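Local coordinates for protein bicaudal C homolog 1 (Homo sapiens, PDB 6GY4), which probably binds RNA through its N-terminal KH domains, the first of which is the part crystallised here, at residues S3-R8 and E69-A74; D31-I36 and T42-P47; I62-K67 and E76-V81. One frame throughout, in Å; residues are numbered along the deposited sequence.

Contact 1 of 3, residues S3-R8 and E69-A74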
# COMPACT_ATOMS: atom_id res chain seq x y z
N SER A 3 -9.16 -0.10 -11.60
CA SER A 3 -7.95 -0.89 -11.66
C SER A 3 -7.77 -1.69 -10.38
O SER A 3 -8.28 -1.33 -9.32
CB SER A 3 -6.72 -0.00 -11.91
OG SER A 3 -5.56 -0.79 -12.13
N GLU A 4 -7.03 -2.79 -10.49
CA GLU A 4 -6.70 -3.64 -9.35
C GLU A 4 -5.29 -4.17 -9.58
O GLU A 4 -5.09 -5.01 -10.47
CB GLU A 4 -7.71 -4.78 -9.20
CG GLU A 4 -7.27 -5.89 -8.26
CD GLU A 4 -8.41 -6.84 -7.92
OE1 GLU A 4 -9.51 -6.34 -7.59
OE2 GLU A 4 -8.21 -8.07 -7.99
N GLU A 5 -4.33 -3.68 -8.81
CA GLU A 5 -2.92 -3.94 -9.05
C GLU A 5 -2.31 -4.70 -7.88
O GLU A 5 -2.53 -4.35 -6.72
CB GLU A 5 -2.16 -2.64 -9.29
CG GLU A 5 -0.79 -2.82 -9.90
CD GLU A 5 -0.29 -1.58 -10.60
OE1 GLU A 5 -1.10 -0.64 -10.78
OE2 GLU A 5 0.90 -1.53 -10.96
N ARG A 6 -1.53 -5.74 -8.20
CA ARG A 6 -0.90 -6.61 -7.22
C ARG A 6 0.60 -6.64 -7.50
O ARG A 6 1.02 -7.05 -8.58
CB ARG A 6 -1.50 -8.02 -7.28
CG ARG A 6 -0.71 -9.09 -6.56
CD ARG A 6 -1.48 -10.41 -6.60
NE ARG A 6 -0.70 -11.53 -6.09
CZ ARG A 6 0.05 -12.32 -6.85
NH1 ARG A 6 0.13 -12.12 -8.15
NH2 ARG A 6 0.73 -13.32 -6.30
N PHE A 7 1.40 -6.20 -6.53
CA PHE A 7 2.83 -6.06 -6.73
C PHE A 7 3.58 -6.49 -5.47
O PHE A 7 3.04 -6.45 -4.36
CB PHE A 7 3.21 -4.63 -7.12
CG PHE A 7 2.67 -3.58 -6.18
CD1 PHE A 7 3.41 -3.18 -5.08
CD2 PHE A 7 1.43 -3.01 -6.39
CE1 PHE A 7 2.93 -2.22 -4.22
CE2 PHE A 7 0.93 -2.05 -5.53
CZ PHE A 7 1.69 -1.66 -4.44
N ARG A 8 4.84 -6.89 -5.66
CA ARG A 8 5.65 -7.40 -4.57
C ARG A 8 6.28 -6.27 -3.77
O ARG A 8 6.64 -5.22 -4.32
CB ARG A 8 6.75 -8.32 -5.11
N GLU A 69 -5.84 6.10 -11.93
CA GLU A 69 -4.92 7.13 -11.48
C GLU A 69 -4.66 7.03 -9.98
O GLU A 69 -3.53 7.20 -9.53
CB GLU A 69 -5.46 8.51 -11.85
CG GLU A 69 -5.54 8.75 -13.35
CD GLU A 69 -4.20 8.60 -14.03
OE1 GLU A 69 -3.18 9.05 -13.46
OE2 GLU A 69 -4.16 8.04 -15.15
N ASP A 70 -5.71 6.75 -9.20
CA ASP A 70 -5.53 6.66 -7.75
C ASP A 70 -4.69 5.45 -7.38
O ASP A 70 -3.84 5.53 -6.48
CB ASP A 70 -6.90 6.59 -7.07
CG ASP A 70 -7.72 7.84 -7.28
OD1 ASP A 70 -7.13 8.88 -7.65
OD2 ASP A 70 -8.95 7.79 -7.07
N VAL A 71 -4.90 4.32 -8.06
CA VAL A 71 -4.08 3.13 -7.81
C VAL A 71 -2.63 3.42 -8.15
O VAL A 71 -1.71 3.01 -7.43
CB VAL A 71 -4.63 1.93 -8.61
CG1 VAL A 71 -3.66 0.76 -8.53
CG2 VAL A 71 -6.00 1.54 -8.09
N LYS A 72 -2.39 4.15 -9.25
CA LYS A 72 -1.03 4.49 -9.63
C LYS A 72 -0.37 5.39 -8.59
O LYS A 72 0.84 5.29 -8.35
CB LYS A 72 -1.02 5.17 -11.00
N GLU A 73 -1.15 6.27 -7.95
CA GLU A 73 -0.59 7.17 -6.95
C GLU A 73 -0.39 6.47 -5.62
O GLU A 73 0.55 6.79 -4.88
CB GLU A 73 -1.50 8.38 -6.77
CG GLU A 73 -1.59 9.29 -7.98
CD GLU A 73 -2.71 10.30 -7.86
OE1 GLU A 73 -3.49 10.19 -6.89
OE2 GLU A 73 -2.81 11.20 -8.72
N ALA A 74 -1.26 5.52 -5.28
CA ALA A 74 -1.06 4.75 -4.06
C ALA A 74 0.15 3.83 -4.19
O ALA A 74 0.90 3.65 -3.22
CB ALA A 74 -2.32 3.95 -3.73
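Val-71 enters between Ser-3 and Glu-5, two residues that project from the same side of strand 2-8, and its two methyls divide the work. CG1 is anti to the backbone N (chi1 172°) and takes Glu-5, lying 3.8 Å from Glu-5 CB. CG2 takes Ser-3, standing 3.9 Å from Ser-3 O and 4.2 Å from Ser-3 CB. This small apolar wedge is the enclosed part of the contact: Val-71 is buried, and the two backbones come closest here, with Ser-3 CA and Val-71 CA 6.8 Å apart. In the type I KH fold the C-terminal helix lies across an antiparallel three-stranded sheet, and here helix 68-81 meets the first strand, which borders the sheet within this chain. Backbone hydrogen bonds from Ser-3 to Gly-66 and from Glu-5 to Val-64 tie that strand to its neighbour, so the floor beneath the valine is held by the sheet itself. Cutting Val-71 back to an alanine would probably leave a gap over Ser-3 and the CB of Glu-5 and loosen this end of the helix on its edge strand. Toward solvent the contact becomes more polar and more open, Glu-5 being partly exposed. It runs out extended, its CG anti to the backbone N (chi1 -165°), and the side chain passes obliquely across the valine, bringing OE1 to 3.7 Å from Val-71 CG1. That approach is simple packing; the charge is answered at the other oxygen, where OE2 forms a salt bridge with Lys-75 NZ, one turn further along the helix.

Contact 2 of 3, residues D31-I36 and T42-P47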
# COMPACT_ATOMS: atom_id res chain seq x y z
N ASP A 31 -2.64 5.86 10.54
CA ASP A 31 -1.93 4.75 9.94
C ASP A 31 -1.39 5.17 8.59
O ASP A 31 -2.04 5.92 7.86
CB ASP A 31 -2.84 3.52 9.78
CG ASP A 31 -2.08 2.27 9.37
OD1 ASP A 31 -1.00 2.38 8.75
OD2 ASP A 31 -2.57 1.16 9.67
N PHE A 32 -0.19 4.68 8.26
CA PHE A 32 0.42 5.00 6.98
C PHE A 32 -0.45 4.52 5.82
O PHE A 32 -0.57 5.21 4.80
CB PHE A 32 1.82 4.39 6.89
CG PHE A 32 2.47 4.56 5.55
CD1 PHE A 32 2.97 5.79 5.17
CD2 PHE A 32 2.58 3.49 4.68
CE1 PHE A 32 3.57 5.96 3.93
CE2 PHE A 32 3.17 3.65 3.44
CZ PHE A 32 3.67 4.88 3.07
N PHE A 33 -1.07 3.35 5.96
CA PHE A 33 -1.88 2.78 4.89
C PHE A 33 -3.25 3.44 4.81
O PHE A 33 -3.72 3.78 3.72
CB PHE A 33 -2.01 1.27 5.08
CG PHE A 33 -0.72 0.51 4.93
CD1 PHE A 33 0.21 0.88 3.97
CD2 PHE A 33 -0.44 -0.57 5.75
CE1 PHE A 33 1.40 0.19 3.83
CE2 PHE A 33 0.75 -1.27 5.61
CZ PHE A 33 1.66 -0.89 4.65
N GLN A 34 -3.92 3.61 5.96
CA GLN A 34 -5.21 4.28 5.95
C GLN A 34 -5.08 5.73 5.52
O GLN A 34 -6.04 6.31 5.00
CB GLN A 34 -5.87 4.18 7.33
CG GLN A 34 -5.84 2.80 7.96
CD GLN A 34 -6.64 2.71 9.24
OE1 GLN A 34 -7.85 2.95 9.24
NE2 GLN A 34 -5.97 2.38 10.34
N LYS A 35 -3.91 6.33 5.73
CA LYS A 35 -3.69 7.68 5.21
C LYS A 35 -3.65 7.67 3.69
O LYS A 35 -4.24 8.54 3.04
CB LYS A 35 -2.40 8.27 5.78
N ILE A 36 -2.97 6.68 3.10
CA ILE A 36 -2.94 6.55 1.65
C ILE A 36 -4.33 6.19 1.12
O ILE A 36 -4.77 6.72 0.10
CB ILE A 36 -1.89 5.51 1.23
CG1 ILE A 36 -0.51 5.92 1.74
CG2 ILE A 36 -1.87 5.35 -0.29
CD1 ILE A 36 0.56 4.89 1.49
N THR A 42 -8.48 4.49 -2.22
CA THR A 42 -8.11 3.17 -2.69
C THR A 42 -8.28 2.16 -1.57
O THR A 42 -8.48 2.52 -0.40
CB THR A 42 -6.66 3.14 -3.21
OG1 THR A 42 -5.78 3.60 -2.18
CG2 THR A 42 -6.52 4.04 -4.43
N GLN A 43 -8.21 0.88 -1.92
CA GLN A 43 -8.36 -0.22 -0.98
C GLN A 43 -7.10 -1.08 -1.04
O GLN A 43 -6.72 -1.55 -2.11
CB GLN A 43 -9.59 -1.07 -1.31
CG GLN A 43 -10.88 -0.27 -1.43
CD GLN A 43 -11.97 -0.76 -0.50
OE1 GLN A 43 -11.82 -1.79 0.16
NE2 GLN A 43 -13.07 -0.02 -0.43
N ILE A 44 -6.46 -1.28 0.11
CA ILE A 44 -5.19 -1.99 0.18
C ILE A 44 -5.41 -3.32 0.89
O ILE A 44 -6.20 -3.42 1.83
CB ILE A 44 -4.10 -1.16 0.88
CG1 ILE A 44 -3.95 0.20 0.20
CG2 ILE A 44 -2.77 -1.89 0.86
CD1 ILE A 44 -2.98 1.12 0.90
N ALA A 45 -4.70 -4.35 0.43
CA ALA A 45 -4.80 -5.68 1.00
C ALA A 45 -3.43 -6.34 0.95
O ALA A 45 -2.71 -6.20 -0.03
CB ALA A 45 -5.83 -6.53 0.24
N TRP A 46 -3.08 -7.06 2.02
CA TRP A 46 -1.78 -7.70 2.14
C TRP A 46 -1.96 -9.08 2.76
O TRP A 46 -2.87 -9.28 3.58
CB TRP A 46 -0.81 -6.83 2.97
CG TRP A 46 -1.27 -6.46 4.35
CD1 TRP A 46 -1.16 -7.21 5.49
CD2 TRP A 46 -1.87 -5.22 4.75
NE1 TRP A 46 -1.66 -6.52 6.56
CE2 TRP A 46 -2.11 -5.30 6.14
CE3 TRP A 46 -2.23 -4.05 4.07
CZ2 TRP A 46 -2.70 -4.26 6.85
CZ3 TRP A 46 -2.82 -3.02 4.78
CH2 TRP A 46 -3.04 -3.13 6.16
N PRO A 47 -1.09 -10.06 2.41
CA PRO A 47 -1.23 -11.51 2.60
C PRO A 47 -2.42 -11.99 3.43
O PRO A 47 -2.71 -13.19 3.43
CB PRO A 47 0.08 -11.89 3.30
CG PRO A 47 1.06 -10.75 2.95
CD PRO A 47 0.31 -9.77 2.08
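Phe-33 and Trp-46 form the aromatic part of this contact, between the start of helix 32-40 and the residue just after strand 43-45. The rings meet at a slant, centroids 5.0 Å apart and planes at 41°, neither stacked nor T-shaped. One side of the phenyl leads: Phe-33 CD2 is 3.6 Å from Trp-46 CZ3 and nearly as close to CH2, while CE2 hangs over the rim of one indole face. Trp-46 places its CG between its own backbone N and carbonyl carbon (chi1 56°), which folds the indole back toward the helix, with Ile-44 CG2 at its edge. Ile-44 adds the aliphatic part: its CD1 lies against the backbone carbonyl of Phe-33, 3.9 Å from Phe-33 O, and makes an apolar contact with Phe-33 CB at 4.3 Å. Polar interactions lie within the helix and at the turn that follows it. Asp-31 is the N-cap: its OD1 accepts from Phe-33 N at 3.0 Å with an N-H...O angle of 163°, the donor coming from above the carboxylate plane. At the turn Thr-42 OG1 lies 4.0 Å from Ile-36 O, too far to bond directly, but both are hydrogen-bonded to Thr-40 OG1, which bridges them. In type I KH domains the equivalent helix and strand line the nucleic-acid groove, so these residues probably border it here; Leu-18 of helix 11-23 touches the side chains of both Phe-33 and Trp-46. The chemistry implies a hydrophobic seam joining helix to strand: the cap fixes the backbone N of Phe-33, whereas its contacts with Ile-44 and Trp-46 rest on van der Waals packing and burial of apolar surface, with no directional bond between the segments.

Contact 3 of 3, residues I62-K67 and E76-V81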
# COMPACT_ATOMS: atom_id res chain seq x y z
N ILE A 62 1.13 -6.93 -2.09
CA ILE A 62 -0.03 -6.19 -1.62
C ILE A 62 -0.89 -5.85 -2.83
O ILE A 62 -0.43 -5.92 -3.97
CB ILE A 62 0.33 -4.91 -0.83
CG1 ILE A 62 0.77 -3.79 -1.77
CG2 ILE A 62 1.38 -5.21 0.23
CD1 ILE A 62 0.30 -2.43 -1.32
N LYS A 63 -2.14 -5.49 -2.57
CA LYS A 63 -3.14 -5.35 -3.62
C LYS A 63 -3.89 -4.04 -3.42
O LYS A 63 -4.49 -3.82 -2.37
CB LYS A 63 -4.10 -6.55 -3.60
CG LYS A 63 -5.32 -6.42 -4.48
CD LYS A 63 -5.93 -7.79 -4.70
CE LYS A 63 -7.45 -7.72 -4.79
NZ LYS A 63 -8.07 -7.48 -3.46
N VAL A 64 -3.86 -3.19 -4.44
CA VAL A 64 -4.49 -1.87 -4.39
C VAL A 64 -5.58 -1.81 -5.45
O VAL A 64 -5.37 -2.25 -6.59
CB VAL A 64 -3.46 -0.74 -4.61
CG1 VAL A 64 -4.02 0.58 -4.11
CG2 VAL A 64 -2.15 -1.08 -3.92
N SER A 65 -6.73 -1.26 -5.08
CA SER A 65 -7.90 -1.20 -5.95
C SER A 65 -8.46 0.21 -5.96
O SER A 65 -8.40 0.93 -4.95
CB SER A 65 -8.98 -2.19 -5.49
OG SER A 65 -8.43 -3.46 -5.22
N GLY A 66 -9.02 0.60 -7.10
CA GLY A 66 -9.63 1.91 -7.24
C GLY A 66 -9.46 2.41 -8.66
O GLY A 66 -9.28 1.63 -9.59
N LYS A 67 -9.54 3.73 -8.81
CA LYS A 67 -9.34 4.35 -10.12
C LYS A 67 -7.91 4.14 -10.60
O LYS A 67 -6.97 4.08 -9.80
CB LYS A 67 -9.67 5.84 -10.07
CG LYS A 67 -9.58 6.55 -11.41
N GLU A 76 2.88 4.30 -6.04
CA GLU A 76 4.14 5.04 -6.01
C GLU A 76 4.54 5.38 -4.58
O GLU A 76 5.73 5.41 -4.25
CB GLU A 76 4.05 6.31 -6.86
CG GLU A 76 3.27 7.46 -6.22
CD GLU A 76 3.47 8.77 -6.94
OE1 GLU A 76 4.23 8.80 -7.94
OE2 GLU A 76 2.88 9.78 -6.52
N MET A 77 3.56 5.63 -3.71
CA MET A 77 3.85 5.97 -2.32
C MET A 77 4.27 4.74 -1.53
O MET A 77 5.27 4.76 -0.80
CB MET A 77 2.63 6.63 -1.67
CG MET A 77 2.16 7.93 -2.33
SD MET A 77 0.59 8.50 -1.65
CE MET A 77 0.14 9.79 -2.82
N ILE A 78 3.50 3.65 -1.66
CA ILE A 78 3.81 2.42 -0.93
C ILE A 78 5.17 1.88 -1.34
O ILE A 78 5.98 1.48 -0.49
CB ILE A 78 2.70 1.38 -1.17
CG1 ILE A 78 1.37 1.89 -0.61
CG2 ILE A 78 3.07 0.04 -0.55
CD1 ILE A 78 0.15 1.13 -1.11
N MET A 79 5.47 1.89 -2.64
CA MET A 79 6.73 1.31 -3.11
C MET A 79 7.93 2.13 -2.67
O MET A 79 9.02 1.57 -2.52
CB MET A 79 6.70 1.17 -4.63
CG MET A 79 5.85 0.02 -5.12
SD MET A 79 6.38 -1.55 -4.40
CE MET A 79 8.02 -1.70 -5.09
N SER A 80 7.78 3.44 -2.48
CA SER A 80 8.91 4.24 -2.02
C SER A 80 9.34 3.81 -0.62
O SER A 80 10.53 3.81 -0.30
CB SER A 80 8.55 5.73 -2.04
OG SER A 80 7.41 6.00 -1.25
N VAL A 81 8.38 3.43 0.22
CA VAL A 81 8.69 2.94 1.56
C VAL A 81 9.07 1.47 1.53
O VAL A 81 10.11 1.08 2.08
CB VAL A 81 7.49 3.20 2.50
CG1 VAL A 81 7.71 2.50 3.83
CG2 VAL A 81 7.29 4.69 2.71
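Ile-62 and Ile-78 reach toward each other tip to tip, and this pair makes most of the contact between strand 61-65 and helix 68-81. The apolar interactions centre on the Ile-62 delta methyl: CD1 lies 3.6 Å from Ile-78 CD1 and 3.8 Å from Ile-78 CG2, so it meets both a chain end and a branch of the helical residue. The torsions of Ile-62 put it there: CG1 sits between the backbone N and the carbonyl carbon (chi1 76°), and chi2, at 143° and well away from a staggered value, turns CD1 on toward Ile-78. Val-64, two residues on and pointing the same way, adds a looser touch, its CG2 being 4.3 Å from Ile-78 CD1. All three residues are buried, and the contact between them is purely hydrocarbon.

Backbone hydrogen bonding belongs instead to each element's own surroundings. The strand pairs on both flanks, Ile-62 with Phe-7 and Lys-63 with Ala-45, as befits the central strand of a KH sheet. In the helix the bonds near its end are stretched: Val-81 N to Ile-78 O, at 3.2 Å, is weak.

Between the two elements the chain turns a corner at Gly-66, and Lys-67 takes the N-cap position, so that the helix folds back over the strand it follows. Ile-78 there also touches Ile-44 of strand 43-45 and Ile-36 of helix 32-40, while Phe-7 of strand 2-8 packs against Ile-62 and Val-64, placing the isoleucine pair where the sheet meets helices 32-40 and 68-81.

The three contacts share one antiparallel sheet, whose strand order is 2-8, 61-65, 43-45. Contacts 1 and 3 lie along the same helix 68-81, their centres about 5 Å apart, and they touch where Val-71 CG2 packs 3.3 Å from Gly-66 N. Contact 2 sits on the opposite edge strand, its centre about 8 Å from that of contact 3, and a probable hydrogen bond between Gln-43 O and Ser-65 N, 3.0 Å long, links them. Contacts 1 and 2, about 11 Å between centres, meet where Ala-74 CB packs 3.7 Å from Ile-36 CG2. Contact 2 probably borders the RNA-binding groove, as in other type I KH domains.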